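Host Factor for Q beta (Staphylococcus aureus, PDB 1KQ1) probably binds RNA as a hexameric Sm-like protein and acts as a pleiotropic regulator of translation. Local coordinates at residues Q31-V43 with L46-H58. Residues are numbered along the deposited sequence; the frame is centred on the assembly and turned at random.
Sequences QMKGVIEEYDKYV and LNSQGKQHLIYKH
Lys-57 reaches back over the loop 40-42 and ties the 3-10 turn after strand 51-56 to that loop of the Sm fold, a strongly bent antiparallel sheet. Its backbone N donates to Tyr-42 O at 2.9 Å, from above the carbonyl plane. CB and CG both lie against Tyr-42 O. The chain is extended beyond CG, with chi2, chi3 and chi4 all near 180°. This carries CD past Lys-41 O and CE to 3.4 Å from Asp-40 O. NZ makes a weak hydrogen bond to the same Asp-40 O and a further one to Gln-8 in helix 7-17. Within the loop, Asp-40 OD1 accepts from Tyr-42 N, an Asx turn, and also from Val-43 N.

Next to it, Val-43 lies alongside Tyr-56, with CG1 at 3.7 Å from Tyr-56 CD1. Tyr-56 OH bonds to Gln-8 of the second subunit of the hexamer.

Where strands 31-39 and 43-48 pair, Val-35 and Asn-47 form an antiparallel hydrogen-bonded pair. Leu-46 CD1 packs on Gly-34 C at 3.5 Å. Ser-48 OG donates to Lys-33 O at 2.7 Å. His-53 ND1 bonds to Thr-64 of the second subunit. Met-32 SD lies over one face of the His-53 ring, a sulfur-aromatic contact, 3.6 Å from the ring centroid and 13° off the normal.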
ATOM      1  N   GLN C  31      13.905   4.219  -8.859  1.00 12.19           N
ATOM      2  CA  GLN C  31      13.466   4.919 -10.053  1.00 18.87           C
ATOM      3  C   GLN C  31      13.940   4.211 -11.313  1.00 23.42           C
ATOM      4  O   GLN C  31      14.960   3.492 -11.286  1.00 20.01           O
ATOM      5  CB  GLN C  31      14.017   6.354  -9.993  1.00 18.48           C
ATOM      6  CG  GLN C  31      15.567   6.440 -10.053  1.00 26.42           C
ATOM      7  CD  GLN C  31      16.134   7.799  -9.604  1.00 23.23           C
ATOM      8  OE1 GLN C  31      16.243   8.088  -8.408  1.00 30.14           O
ATOM      9  NE2 GLN C  31      16.494   8.634 -10.571  1.00 29.73           N
ATOM     10  N   MET C  32      13.186   4.383 -12.400  1.00 19.63           N
ATOM     11  CA  MET C  32      13.554   3.835 -13.720  1.00 14.84           C
ATOM     12  C   MET C  32      13.303   4.983 -14.699  1.00 23.25           C
ATOM     13  O   MET C  32      12.443   5.804 -14.451  1.00 15.24           O
ATOM     14  CB  MET C  32      12.657   2.655 -14.123  1.00 21.86           C
ATOM     15  CG  MET C  32      12.833   1.358 -13.275  1.00 27.66           C
ATOM     16  SD  MET C  32      11.733  -0.017 -13.796  1.00 27.25           S
ATOM     17  CE  MET C  32      12.153  -1.292 -12.527  1.00 32.59           C
ATOM     18  N   LYS C  33      14.038   5.042 -15.812  1.00 18.53           N
ATOM     19  CA  LYS C  33      13.825   6.108 -16.814  1.00 17.90           C
ATOM     20  C   LYS C  33      13.508   5.461 -18.160  1.00 17.34           C
ATOM     21  O   LYS C  33      14.009   4.385 -18.490  1.00 15.15           O
ATOM     22  CB  LYS C  33      15.067   6.995 -16.917  1.00 27.11           C
ATOM     23  CG  LYS C  33      14.851   8.289 -17.683  1.00 40.75           C
ATOM     24  CD  LYS C  33      16.132   9.120 -17.680  1.00 42.12           C
ATOM     25  CE  LYS C  33      15.896  10.546 -18.172  1.00 43.83           C
ATOM     26  NZ  LYS C  33      17.069  11.444 -17.976  1.00 55.32           N
ATOM     27  N   GLY C  34      12.660   6.100 -18.956  1.00 14.92           N
ATOM     28  CA  GLY C  34      12.295   5.519 -20.234  1.00 14.96           C
ATOM     29  C   GLY C  34      11.247   6.359 -20.937  1.00 13.49           C
ATOM     30  O   GLY C  34      10.966   7.494 -20.531  1.00 16.96           O
ATOM     31  N   VAL C  35      10.693   5.770 -21.983  1.00 15.41           N
ATOM     32  CA  VAL C  35       9.662   6.430 -22.762  1.00 19.08           C
ATOM     33  C   VAL C  35       8.353   5.691 -22.543  1.00 17.11           C
ATOM     34  O   VAL C  35       8.311   4.448 -22.630  1.00 13.18           O
ATOM     35  CB  VAL C  35       9.985   6.368 -24.270  1.00 21.20           C
ATOM     36  CG1 VAL C  35       8.800   6.903 -25.068  1.00 19.78           C
ATOM     37  CG2 VAL C  35      11.224   7.192 -24.567  1.00 22.97           C
ATOM     38  N   ILE C  36       7.293   6.448 -22.258  1.00 12.55           N
ATOM     39  CA  ILE C  36       5.997   5.841 -22.103  1.00 15.11           C
ATOM     40  C   ILE C  36       5.463   5.542 -23.513  1.00 15.44           C
ATOM     41  O   ILE C  36       5.211   6.460 -24.338  1.00 17.21           O
ATOM     42  CB  ILE C  36       5.069   6.762 -21.322  1.00 14.94           C
ATOM     43  CG1 ILE C  36       5.613   6.926 -19.901  1.00 17.20           C
ATOM     44  CG2 ILE C  36       3.644   6.204 -21.342  1.00 14.22           C
ATOM     45  CD1 ILE C  36       4.878   7.971 -19.035  1.00 22.59           C
ATOM     46  N   GLU C  37       5.299   4.269 -23.807  1.00 12.86           N
ATOM     47  CA  GLU C  37       4.786   3.829 -25.098  1.00 19.79           C
ATOM     48  C   GLU C  37       3.285   3.745 -25.103  1.00 20.54           C
ATOM     49  O   GLU C  37       2.637   4.070 -26.112  1.00 21.84           O
ATOM     50  CB  GLU C  37       5.357   2.466 -25.469  1.00 23.90           C
ATOM     51  CG  GLU C  37       6.856   2.485 -25.640  1.00 20.29           C
ATOM     52  CD  GLU C  37       7.303   3.489 -26.686  1.00 32.07           C
ATOM     53  OE1 GLU C  37       6.514   3.759 -27.618  1.00 39.58           O
ATOM     54  OE2 GLU C  37       8.439   4.000 -26.577  1.00 37.77           O
ATOM     55  N   GLU C  38       2.712   3.285 -23.998  1.00 18.05           N
ATOM     56  CA  GLU C  38       1.276   3.177 -23.880  1.00 17.84           C
ATOM     57  C   GLU C  38       0.957   3.146 -22.406  1.00 18.68           C
ATOM     58  O   GLU C  38       1.841   2.897 -21.591  1.00 16.50           O
ATOM     59  CB  GLU C  38       0.789   1.861 -24.486  1.00 31.54           C
ATOM     60  CG  GLU C  38       1.304   1.551 -25.860  1.00 48.12           C
ATOM     61  CD  GLU C  38       0.879   0.179 -26.315  1.00 54.74           C
ATOM     62  OE1 GLU C  38      -0.342  -0.104 -26.288  1.00 55.33           O
ATOM     63  OE2 GLU C  38       1.766  -0.613 -26.700  1.00 62.41           O
ATOM     64  N   TYR C  39      -0.305   3.389 -22.073  1.00 15.48           N
ATOM     65  CA  TYR C  39      -0.732   3.338 -20.677  1.00 17.79           C
ATOM     66  C   TYR C  39      -2.242   3.204 -20.635  1.00 18.55           C
ATOM     67  O   TYR C  39      -2.934   3.481 -21.629  1.00 17.40           O
ATOM     68  CB  TYR C  39      -0.292   4.625 -19.956  1.00 18.21           C
ATOM     69  CG  TYR C  39      -1.028   5.879 -20.413  1.00 18.37           C
ATOM     70  CD1 TYR C  39      -2.268   6.210 -19.881  1.00 18.17           C
ATOM     71  CD2 TYR C  39      -0.522   6.681 -21.445  1.00 15.98           C
ATOM     72  CE1 TYR C  39      -3.002   7.286 -20.350  1.00 23.11           C
ATOM     73  CE2 TYR C  39      -1.277   7.776 -21.926  1.00 16.90           C
ATOM     74  CZ  TYR C  39      -2.503   8.065 -21.372  1.00 23.95           C
ATOM     75  OH  TYR C  39      -3.251   9.167 -21.818  1.00 31.35           O
ATOM     76  N   ASP C  40      -2.768   2.741 -19.505  1.00 15.68           N
ATOM     77  CA  ASP C  40      -4.212   2.701 -19.341  1.00 15.34           C
ATOM     78  C   ASP C  40      -4.514   2.895 -17.861  1.00 20.11           C
ATOM     79  O   ASP C  40      -3.634   3.342 -17.111  1.00 16.80           O
ATOM     80  CB  ASP C  40      -4.824   1.407 -19.903  1.00 19.15           C
ATOM     81  CG  ASP C  40      -4.383   0.133 -19.164  1.00 19.77           C
ATOM     82  OD1 ASP C  40      -3.872   0.197 -18.008  1.00 18.85           O
ATOM     83  OD2 ASP C  40      -4.573  -0.964 -19.747  1.00 22.25           O
ATOM     84  N   LYS C  41      -5.724   2.569 -17.415  1.00 18.90           N
ATOM     85  CA  LYS C  41      -6.036   2.820 -16.017  1.00 18.92           C
ATOM     86  C   LYS C  41      -5.202   2.031 -15.030  1.00 14.33           C
ATOM     87  O   LYS C  41      -5.125   2.424 -13.877  1.00 20.61           O
ATOM     88  CB  LYS C  41      -7.508   2.535 -15.712  1.00 19.38           C
ATOM     89  CG  LYS C  41      -7.840   2.706 -14.243  1.00 31.69           C
ATOM     90  CD  LYS C  41      -7.537   4.121 -13.775  1.00 40.22           C
ATOM     91  CE  LYS C  41      -7.235   4.147 -12.291  1.00 41.40           C
ATOM     92  NZ  LYS C  41      -5.790   3.898 -12.030  1.00 42.50           N
ATOM     93  N   TYR C  42      -4.569   0.963 -15.464  1.00 14.78           N
ATOM     94  CA  TYR C  42      -3.842   0.166 -14.475  1.00 16.54           C
ATOM     95  C   TYR C  42      -2.362   0.068 -14.682  1.00 14.75           C
ATOM     96  O   TYR C  42      -1.622  -0.139 -13.703  1.00 12.10           O
ATOM     97  CB  TYR C  42      -4.388  -1.258 -14.439  1.00 25.52           C
ATOM     98  CG  TYR C  42      -5.814  -1.326 -13.998  1.00 36.29           C
ATOM     99  CD1 TYR C  42      -6.210  -0.741 -12.798  1.00 39.61           C
ATOM    100  CD2 TYR C  42      -6.776  -1.945 -14.787  1.00 39.78           C
ATOM    101  CE1 TYR C  42      -7.535  -0.763 -12.387  1.00 42.83           C
ATOM    102  CE2 TYR C  42      -8.115  -1.973 -14.384  1.00 44.77           C
ATOM    103  CZ  TYR C  42      -8.484  -1.378 -13.182  1.00 45.55           C
ATOM    104  OH  TYR C  42      -9.804  -1.390 -12.771  1.00 51.32           O
ATOM    105  N   VAL C  43      -1.918   0.192 -15.922  1.00 14.13           N
ATOM    106  CA  VAL C  43      -0.507   0.032 -16.202  1.00 13.24           C
ATOM    107  C   VAL C  43       0.089   1.087 -17.108  1.00 15.18           C
ATOM    108  O   VAL C  43      -0.618   1.871 -17.730  1.00 15.35           O
ATOM    109  CB  VAL C  43      -0.209  -1.364 -16.828  1.00 15.99           C
ATOM    110  CG1 VAL C  43      -0.694  -2.482 -15.864  1.00 15.19           C
ATOM    111  CG2 VAL C  43      -0.952  -1.528 -18.169  1.00 16.27           C
ATOM    112  N   LEU C  46       6.746   1.104 -20.228  1.00 13.87           N
ATOM    113  CA  LEU C  46       7.917   1.984 -20.283  1.00 15.90           C
ATOM    114  C   LEU C  46       9.037   1.310 -21.030  1.00 18.05           C
ATOM    115  O   LEU C  46       9.455   0.225 -20.674  1.00 17.44           O
ATOM    116  CB  LEU C  46       8.379   2.372 -18.861  1.00 12.76           C
ATOM    117  CG  LEU C  46       9.426   3.491 -18.724  1.00 14.14           C
ATOM    118  CD1 LEU C  46       8.744   4.834 -19.007  1.00 16.72           C
ATOM    119  CD2 LEU C  46      10.054   3.456 -17.347  1.00 12.37           C
ATOM    120  N   ASN C  47       9.499   1.968 -22.093  1.00 15.61           N
ATOM    121  CA  ASN C  47      10.561   1.466 -22.961  1.00 18.61           C
ATOM    122  C   ASN C  47      11.844   2.097 -22.454  1.00 21.09           C
ATOM    123  O   ASN C  47      12.031   3.326 -22.475  1.00 19.16           O
ATOM    124  CB  ASN C  47      10.217   1.897 -24.395  1.00 20.24           C
ATOM    125  CG  ASN C  47      11.346   1.659 -25.389  1.00 33.59           C
ATOM    126  OD1 ASN C  47      11.179   1.889 -26.594  1.00 37.81           O
ATOM    127  ND2 ASN C  47      12.490   1.224 -24.904  1.00 27.82           N
ATOM    128  N   SER C  48      12.713   1.247 -21.917  1.00 19.32           N
ATOM    129  CA  SER C  48      13.955   1.724 -21.354  1.00 20.90           C
ATOM    130  C   SER C  48      15.091   1.137 -22.168  1.00 22.76           C
ATOM    131  O   SER C  48      14.864   0.390 -23.120  1.00 24.30           O
ATOM    132  CB  SER C  48      14.102   1.274 -19.894  1.00 21.51           C
ATOM    133  OG  SER C  48      13.107   1.891 -19.085  1.00 19.73           O
ATOM    134  N   GLN C  49      16.303   1.479 -21.767  1.00 24.37           N
ATOM    135  CA  GLN C  49      17.492   0.999 -22.455  1.00 30.00           C
ATOM    136  C   GLN C  49      17.700  -0.501 -22.234  1.00 29.72           C
ATOM    137  O   GLN C  49      17.987  -0.951 -21.121  1.00 28.26           O
ATOM    138  CB  GLN C  49      18.723   1.787 -21.985  1.00 33.01           C
ATOM    139  CG  GLN C  49      19.037   1.729 -20.483  1.00 48.07           C
ATOM    140  CD  GLN C  49      18.161   2.643 -19.617  1.00 53.48           C
ATOM    141  OE1 GLN C  49      18.433   2.827 -18.427  1.00 56.00           O
ATOM    142  NE2 GLN C  49      17.108   3.209 -20.207  1.00 60.48           N
ATOM    143  N   GLY C  50      17.539  -1.271 -23.301  1.00 25.58           N
ATOM    144  CA  GLY C  50      17.713  -2.709 -23.203  1.00 26.78           C
ATOM    145  C   GLY C  50      16.642  -3.413 -22.382  1.00 28.65           C
ATOM    146  O   GLY C  50      16.718  -4.627 -22.203  1.00 25.08           O
ATOM    147  N   LYS C  51      15.638  -2.670 -21.905  1.00 27.21           N
ATOM    148  CA  LYS C  51      14.577  -3.265 -21.090  1.00 22.83           C
ATOM    149  C   LYS C  51      13.178  -2.742 -21.429  1.00 19.17           C
ATOM    150  O   LYS C  51      13.015  -1.583 -21.804  1.00 21.07           O
ATOM    151  CB  LYS C  51      14.848  -2.979 -19.598  1.00 25.67           C
ATOM    152  CG  LYS C  51      16.182  -3.471 -19.070  1.00 42.64           C
ATOM    153  CD  LYS C  51      16.044  -4.814 -18.389  1.00 41.84           C
ATOM    154  CE  LYS C  51      17.369  -5.257 -17.774  1.00 49.02           C
ATOM    155  NZ  LYS C  51      18.410  -5.512 -18.810  1.00 51.14           N
ATOM    156  N   GLN C  52      12.171  -3.605 -21.328  1.00 21.70           N
ATOM    157  CA  GLN C  52      10.791  -3.162 -21.543  1.00 21.85           C
ATOM    158  C   GLN C  52      10.136  -3.415 -20.196  1.00 22.93           C
ATOM    159  O   GLN C  52      10.259  -4.508 -19.636  1.00 20.64           O
ATOM    160  CB  GLN C  52      10.110  -3.962 -22.658  1.00 28.51           C
ATOM    161  CG  GLN C  52       8.601  -3.754 -22.822  1.00 28.36           C
ATOM    162  CD  GLN C  52       8.204  -2.329 -23.147  1.00 45.89           C
ATOM    163  OE1 GLN C  52       8.855  -1.651 -23.945  1.00 52.04           O
ATOM    164  NE2 GLN C  52       7.115  -1.875 -22.543  1.00 53.00           N
ATOM    165  N   HIS C  53       9.460  -2.403 -19.658  1.00 13.70           N
ATOM    166  CA  HIS C  53       8.823  -2.571 -18.358  1.00 15.64           C
ATOM    167  C   HIS C  53       7.331  -2.361 -18.422  1.00 16.16           C
ATOM    168  O   HIS C  53       6.831  -1.406 -19.042  1.00 18.68           O
ATOM    169  CB  HIS C  53       9.337  -1.552 -17.356  1.00 15.56           C
ATOM    170  CG  HIS C  53      10.828  -1.440 -17.277  1.00 13.34           C
ATOM    171  ND1 HIS C  53      11.592  -2.305 -16.524  1.00 14.41           N
ATOM    172  CD2 HIS C  53      11.680  -0.504 -17.757  1.00 23.45           C
ATOM    173  CE1 HIS C  53      12.850  -1.907 -16.541  1.00 16.09           C
ATOM    174  NE2 HIS C  53      12.932  -0.817 -17.281  1.00 22.01           N
ATOM    175  N   LEU C  54       6.586  -3.225 -17.753  1.00 11.19           N
ATOM    176  CA  LEU C  54       5.141  -3.044 -17.658  1.00  9.10           C
ATOM    177  C   LEU C  54       4.968  -2.726 -16.150  1.00 11.63           C
ATOM    178  O   LEU C  54       5.175  -3.608 -15.304  1.00 10.35           O
ATOM    179  CB  LEU C  54       4.393  -4.329 -17.997  1.00 14.22           C
ATOM    180  CG  LEU C  54       2.885  -4.190 -17.904  1.00 17.15           C
ATOM    181  CD1 LEU C  54       2.428  -3.113 -18.932  1.00 20.09           C
ATOM    182  CD2 LEU C  54       2.242  -5.552 -18.171  1.00 22.81           C
ATOM    183  N   ILE C  55       4.585  -1.490 -15.851  1.00  9.13           N
ATOM    184  CA  ILE C  55       4.519  -0.976 -14.465  1.00  8.22           C
ATOM    185  C   ILE C  55       3.116  -0.793 -13.989  1.00 13.35           C
ATOM    186  O   ILE C  55       2.249  -0.268 -14.719  1.00 11.62           O
ATOM    187  CB  ILE C  55       5.233   0.396 -14.412  1.00  7.46           C
ATOM    188  CG1 ILE C  55       6.695   0.278 -14.881  1.00 12.07           C
ATOM    189  CG2 ILE C  55       5.186   0.942 -13.026  1.00  9.58           C
ATOM    190  CD1 ILE C  55       7.346   1.699 -15.152  1.00 13.71           C
ATOM    191  N   TYR C  56       2.837  -1.258 -12.775  1.00  7.87           N
ATOM    192  CA  TYR C  56       1.516  -1.000 -12.246  1.00  8.50           C
ATOM    193  C   TYR C  56       1.425   0.411 -11.663  1.00  8.74           C
ATOM    194  O   TYR C  56       2.284   0.845 -10.867  1.00  7.49           O
ATOM    195  CB  TYR C  56       1.111  -2.000 -11.127  1.00  6.67           C
ATOM    196  CG  TYR C  56       0.689  -3.348 -11.620  1.00  8.75           C
ATOM    197  CD1 TYR C  56      -0.484  -3.511 -12.348  1.00 10.93           C
ATOM    198  CD2 TYR C  56       1.483  -4.462 -11.365  1.00  9.56           C
ATOM    199  CE1 TYR C  56      -0.839  -4.767 -12.827  1.00  9.85           C
ATOM    200  CE2 TYR C  56       1.115  -5.733 -11.829  1.00 10.61           C
ATOM    201  CZ  TYR C  56      -0.045  -5.854 -12.564  1.00 10.28           C
ATOM    202  OH  TYR C  56      -0.385  -7.089 -13.083  1.00 11.92           O
ATOM    203  N   LYS C  57       0.372   1.152 -12.062  1.00  9.13           N
ATOM    204  CA  LYS C  57       0.219   2.477 -11.495  1.00  8.92           C
ATOM    205  C   LYS C  57       0.134   2.447  -9.967  1.00  6.25           C
ATOM    206  O   LYS C  57       0.526   3.404  -9.287  1.00  6.92           O
ATOM    207  CB  LYS C  57      -1.042   3.179 -12.059  1.00 14.05           C
ATOM    208  CG  LYS C  57      -0.867   3.837 -13.422  1.00 25.78           C
ATOM    209  CD  LYS C  57      -2.158   4.614 -13.759  1.00 21.36           C
ATOM    210  CE  LYS C  57      -2.030   5.452 -15.044  1.00 27.77           C
ATOM    211  NZ  LYS C  57      -3.333   6.183 -15.411  1.00 21.17           N
ATOM    212  N   HIS C  58      -0.384   1.345  -9.396  1.00  6.50           N
ATOM    213  CA  HIS C  58      -0.475   1.303  -7.950  1.00  6.94           C
ATOM    214  C   HIS C  58       0.892   1.353  -7.281  1.00  6.59           C
ATOM    215  O   HIS C  58       0.978   1.681  -6.087  1.00  8.52           O
ATOM    216  CB  HIS C  58      -1.293   0.071  -7.453  1.00  6.53           C
ATOM    217  CG  HIS C  58      -0.700  -1.272  -7.785  1.00  8.07           C
ATOM    218  ND1 HIS C  58      -1.443  -2.260  -8.401  1.00 10.65           N
ATOM    219  CD2 HIS C  58       0.509  -1.824  -7.511  1.00  9.82           C
ATOM    220  CE1 HIS C  58      -0.717  -3.360  -8.506  1.00 10.50           C
ATOM    221  NE2 HIS C  58       0.477  -3.127  -7.977  1.00  7.52           N
TER
HETATM  222  O   HOH W   1      15.738   2.830 -16.384  1.00 38.66           O
HETATM  223  O   HOH W   2      -2.305  -0.240 -10.899  1.00 12.36           O